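Local coordinates for acetone carboxylase alpha subunit (Xanthobacter autotrophicus Py2, PDB 5M45), which forms the alpha subunit of a hetero-oligomeric carboxylase and carries a domain of the hydantoinase B/oxoprolinase family, at residues Ala460-His474 with Ser511-Leu523. Residues are numbered along the deposited sequence; the frame is centred on the assembly and turned at random.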
loop_
_atom_site.group_PDB
_atom_site.type_symbol
_atom_site.label_atom_id
_atom_site.label_comp_id
_atom_site.label_asym_id
_atom_site.label_seq_id
_atom_site.Cartn_x
_atom_site.Cartn_y
_atom_site.Cartn_z
ATOM N N ALA A 460 -3.557 29.893 4.993
ATOM C CA ALA A 460 -3.723 31.322 5.289
ATOM C C ALA A 460 -2.746 31.757 6.381
ATOM O O ALA A 460 -3.127 31.993 7.525
ATOM C CB ALA A 460 -5.167 31.583 5.700
ATOM N N ASN A 461 -1.457 31.785 6.032
ATOM C CA ASN A 461 -0.386 32.209 6.929
ATOM C C ASN A 461 0.023 33.656 6.619
ATOM O O ASN A 461 -0.339 34.204 5.578
ATOM C CB ASN A 461 0.846 31.326 6.744
ATOM C CG ASN A 461 0.529 29.856 6.738
ATOM O OD1 ASN A 461 0.231 29.247 7.799
ATOM N ND2 ASN A 461 0.561 29.246 5.518
ATOM N N GLY A 462 0.847 34.243 7.480
ATOM C CA GLY A 462 1.391 35.573 7.219
ATOM C C GLY A 462 2.341 35.590 6.022
ATOM O O GLY A 462 2.968 34.566 5.700
ATOM N N THR A 463 2.428 36.733 5.352
ATOM C CA THR A 463 3.387 36.930 4.243
ATOM C C THR A 463 4.542 37.852 4.668
ATOM O O THR A 463 4.430 38.636 5.624
ATOM C CB THR A 463 2.731 37.459 2.951
ATOM O OG1 THR A 463 2.348 38.836 3.120
ATOM C CG2 THR A 463 1.534 36.654 2.569
ATOM N N GLY A 464 5.671 37.718 3.966
ATOM C CA GLY A 464 6.825 38.564 4.213
ATOM C C GLY A 464 6.556 40.055 3.990
ATOM O O GLY A 464 5.837 40.434 3.068
ATOM N N ALA A 465 7.138 40.897 4.845
ATOM C CA ALA A 465 7.122 42.357 4.652
ATOM C C ALA A 465 7.857 42.782 3.379
ATOM O O ALA A 465 8.767 42.075 2.895
ATOM C CB ALA A 465 7.745 43.056 5.845
ATOM N N THR A 466 7.475 43.941 2.846
ATOM C CA THR A 466 8.160 44.510 1.676
ATOM C C THR A 466 9.040 45.705 2.088
ATOM O O THR A 466 9.098 46.072 3.276
ATOM C CB THR A 466 7.159 44.866 0.523
ATOM O OG1 THR A 466 6.610 46.197 0.688
ATOM C CG2 THR A 466 6.025 43.814 0.446
ATOM N N ALA A 467 9.732 46.306 1.113
ATOM C CA ALA A 467 10.533 47.490 1.365
ATOM C C ALA A 467 9.687 48.782 1.497
ATOM O O ALA A 467 10.219 49.827 1.831
ATOM C CB ALA A 467 11.582 47.666 0.300
ATOM N N VAL A 468 8.374 48.648 1.276
ATOM C CA VAL A 468 7.422 49.772 1.224
ATOM C C VAL A 468 6.273 49.683 2.239
ATOM O O VAL A 468 5.693 50.697 2.592
ATOM C CB VAL A 468 6.865 49.794 -0.249
ATOM C CG1 VAL A 468 5.651 50.651 -0.403
ATOM C CG2 VAL A 468 7.976 50.305 -1.171
ATOM N N GLN A 469 5.906 48.464 2.660
ATOM C CA GLN A 469 4.751 48.243 3.547
ATOM C C GLN A 469 4.812 46.898 4.276
ATOM O O GLN A 469 5.593 45.984 3.890
ATOM C CB GLN A 469 3.427 48.409 2.791
ATOM C CG GLN A 469 3.143 47.400 1.676
ATOM C CD GLN A 469 1.889 47.742 0.846
ATOM O OE1 GLN A 469 1.300 48.834 0.961
ATOM N NE2 GLN A 469 1.488 46.838 0.037
ATOM N N ASP A 470 3.987 46.785 5.327
ATOM C CA ASP A 470 3.836 45.560 6.106
ATOM C C ASP A 470 3.383 44.378 5.262
ATOM O O ASP A 470 2.694 44.565 4.254
ATOM C CB ASP A 470 2.800 45.744 7.231
ATOM C CG ASP A 470 3.273 46.742 8.298
ATOM O OD1 ASP A 470 4.500 47.037 8.373
ATOM O OD2 ASP A 470 2.411 47.281 9.041
ATOM N N GLY A 471 3.743 43.172 5.697
ATOM C CA GLY A 471 3.183 41.954 5.127
ATOM C C GLY A 471 1.696 41.810 5.431
ATOM O O GLY A 471 1.144 42.565 6.231
ATOM N N LEU A 472 1.042 40.864 4.756
ATOM C CA LEU A 472 -0.380 40.554 5.004
ATOM C C LEU A 472 -0.558 39.453 6.038
ATOM O O LEU A 472 0.115 38.427 5.970
ATOM C CB LEU A 472 -1.021 40.111 3.692
ATOM C CG LEU A 472 -0.967 41.112 2.550
ATOM C CD1 LEU A 472 -1.495 40.425 1.288
ATOM C CD2 LEU A 472 -1.814 42.349 2.843
ATOM N N SER A 473 -1.469 39.666 6.990
ATOM C CA SER A 473 -1.737 38.641 8.018
ATOM C C SER A 473 -2.713 37.576 7.444
ATOM O O SER A 473 -3.611 37.910 6.626
ATOM C CB SER A 473 -2.265 39.265 9.311
ATOM O OG SER A 473 -1.338 40.184 9.865
ATOM N N HIS A 474 -2.526 36.327 7.878
ATOM C CA HIS A 474 -3.471 35.203 7.625
ATOM C C HIS A 474 -4.006 35.182 6.187
ATOM O O HIS A 474 -5.233 35.252 5.938
ATOM C CB HIS A 474 -4.615 35.190 8.668
ATOM C CG HIS A 474 -5.317 36.500 8.834
ATOM N ND1 HIS A 474 -6.165 37.007 7.896
ATOM C CD2 HIS A 474 -5.215 37.454 9.791
ATOM C CE1 HIS A 474 -6.573 38.212 8.255
ATOM N NE2 HIS A 474 -6.002 38.512 9.409
ATOM N N SER A 511 9.292 41.048 13.426
ATOM C CA SER A 511 9.516 42.471 13.708
ATOM C C SER A 511 10.411 43.155 12.664
ATOM O O SER A 511 11.349 42.532 12.108
ATOM C CB SER A 511 10.130 42.657 15.102
ATOM O OG SER A 511 9.295 42.035 16.070
ATOM N N GLY A 512 10.100 44.418 12.407
ATOM C CA GLY A 512 10.888 45.203 11.460
ATOM C C GLY A 512 10.388 46.627 11.305
ATOM O O GLY A 512 9.338 46.996 11.890
ATOM N N LYS A 513 11.128 47.419 10.541
ATOM C CA LYS A 513 10.595 48.694 10.050
ATOM C C LYS A 513 9.178 48.509 9.436
ATOM O O LYS A 513 8.236 49.276 9.730
ATOM C CB LYS A 513 11.521 49.308 9.009
ATOM C CG LYS A 513 11.154 50.752 8.755
ATOM C CD LYS A 513 11.108 51.066 7.278
ATOM C CE LYS A 513 12.392 51.576 6.799
ATOM N NZ LYS A 513 12.109 52.557 5.686
ATOM N N TYR A 514 9.072 47.490 8.594
ATOM C CA TYR A 514 7.792 46.923 8.151
ATOM C C TYR A 514 7.708 45.502 8.752
ATOM O O TYR A 514 8.661 44.699 8.695
ATOM C CB TYR A 514 7.632 46.961 6.605
ATOM C CG TYR A 514 7.687 48.378 6.086
ATOM C CD1 TYR A 514 6.664 49.303 6.395
ATOM C CD2 TYR A 514 8.783 48.842 5.339
ATOM C CE1 TYR A 514 6.743 50.625 5.973
ATOM C CE2 TYR A 514 8.849 50.161 4.894
ATOM C CZ TYR A 514 7.851 51.046 5.220
ATOM O OH TYR A 514 7.924 52.377 4.793
ATOM N N ARG A 515 6.569 45.231 9.377
ATOM C CA ARG A 515 6.324 43.999 10.126
ATOM C C ARG A 515 5.815 42.933 9.164
ATOM O O ARG A 515 4.996 43.233 8.273
ATOM C CB ARG A 515 5.273 44.277 11.235
ATOM C CG ARG A 515 4.904 43.063 12.070
ATOM C CD ARG A 515 3.744 43.286 13.069
ATOM N NE ARG A 515 2.603 44.077 12.636
ATOM C CZ ARG A 515 1.693 43.738 11.713
ATOM N NH1 ARG A 515 1.734 42.587 11.031
ATOM N NH2 ARG A 515 0.703 44.568 11.470
ATOM N N GLY A 516 6.306 41.705 9.314
ATOM C CA GLY A 516 5.719 40.575 8.617
ATOM C C GLY A 516 4.258 40.334 9.029
ATOM O O GLY A 516 3.821 40.717 10.135
ATOM N N GLY A 517 3.500 39.702 8.137
ATOM C CA GLY A 517 2.128 39.353 8.444
ATOM C C GLY A 517 2.037 38.440 9.671
ATOM O O GLY A 517 2.865 37.514 9.845
ATOM N N CYS A 518 1.054 38.692 10.534
ATOM C CA CYS A 518 0.752 37.746 11.602
ATOM C C CYS A 518 0.061 36.497 11.038
ATOM O O CYS A 518 -0.585 36.542 9.974
ATOM C CB CYS A 518 -0.118 38.387 12.691
ATOM S SG CYS A 518 0.788 39.561 13.721
ATOM N N GLY A 519 0.202 35.387 11.754
ATOM C CA GLY A 519 -0.668 34.236 11.527
ATOM C C GLY A 519 -2.019 34.414 12.253
ATOM O O GLY A 519 -2.438 35.518 12.548
ATOM N N PHE A 520 -2.702 33.296 12.503
ATOM C CA PHE A 520 -3.942 33.265 13.307
ATOM C C PHE A 520 -4.006 31.939 14.051
ATOM O O PHE A 520 -3.134 31.104 13.883
ATOM C CB PHE A 520 -5.222 33.555 12.474
ATOM C CG PHE A 520 -5.706 32.415 11.594
ATOM C CD1 PHE A 520 -5.011 32.037 10.451
ATOM C CD2 PHE A 520 -6.906 31.750 11.892
ATOM C CE1 PHE A 520 -5.481 30.987 9.630
ATOM C CE2 PHE A 520 -7.386 30.729 11.074
ATOM C CZ PHE A 520 -6.665 30.334 9.950
ATOM N N GLU A 521 -4.997 31.795 14.920
ATOM C CA GLU A 521 -5.148 30.605 15.737
ATOM C C GLU A 521 -6.618 30.279 15.921
ATOM O O GLU A 521 -7.479 31.173 15.887
ATOM C CB GLU A 521 -4.461 30.755 17.104
ATOM C CG GLU A 521 -5.018 31.880 17.943
ATOM C CD GLU A 521 -4.144 32.278 19.125
ATOM O OE1 GLU A 521 -4.112 33.501 19.502
ATOM O OE2 GLU A 521 -3.488 31.381 19.713
ATOM N N SER A 522 -6.891 28.988 16.100
ATOM C CA SER A 522 -8.234 28.521 16.448
ATOM C C SER A 522 -8.152 27.521 17.608
ATOM O O SER A 522 -7.259 26.673 17.623
ATOM C CB SER A 522 -8.935 27.882 15.226
ATOM O OG SER A 522 -8.251 26.741 14.687
ATOM N N LEU A 523 -9.086 27.635 18.577
ATOM C CA LEU A 523 -9.206 26.668 19.654
ATOM C C LEU A 523 -10.341 25.726 19.289
ATOM O O LEU A 523 -11.477 26.180 19.064
ATOM C CB LEU A 523 -9.538 27.351 21.000
ATOM C CG LEU A 523 -9.669 26.447 22.237
ATOM C CD1 LEU A 523 -8.430 25.636 22.444
ATOM C CD2 LEU A 523 -9.978 27.216 23.513
HETATM O O HOH W 1 12.594 50.629 3.099
HETATM O O HOH W 2 -0.354 42.483 8.641
#
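The ring of Y514 lies under the turn 466-469, one face against the peptide between V468 and Q469, with Q469 N 3.7 Å above the plane over the ring centre. T466 OG1 shapes that turn by accepting from the backbone N of both V468 and Q469, an ST turn and ST motif. With CG anti to the carbonyl carbon (chi1 -60°), the Y514 ring is directed at this turn. D470 OD1 sits at the edge of this ring and accepts from R515 N at 2.9 Å, met from above the carboxylate plane; the same oxygen forms a salt bridge with R634. D470 OD2 lies over a face of the R515 guanidinium, 4.0 Å from NH2 and well out of its plane, so the charges are near but no N-H points at it; R515 NE pairs instead with D642.

G471 N donates to R515 O, and G517 N reaches T463 O at 2.9 Å in a nearly straight bond (167°). G517 lies against the two limbs of the 460-474 loop, which T463 N to L472 O ties together, and its CA approaches L472 O to 3.3 Å in a CA-H...O contact. S473 OG accepts from C518 N, a water links that hydroxyl with G471 O and R515 NH1, and H474 N donates to C518 O. H474 CB packs on F520 CD1 (3.6 Å), joining the loop to the start of strand 520-526 in a five-stranded antiparallel sheet; an aromatic side chain of another protein chain meets the H474 ring. Backbone polarity is thus largely paired in this buried seam, although A460 O, at the F520 ring edge, has no hydrogen-bond partner; with two arginines near it, the D470 carboxylate probably favours its charged form.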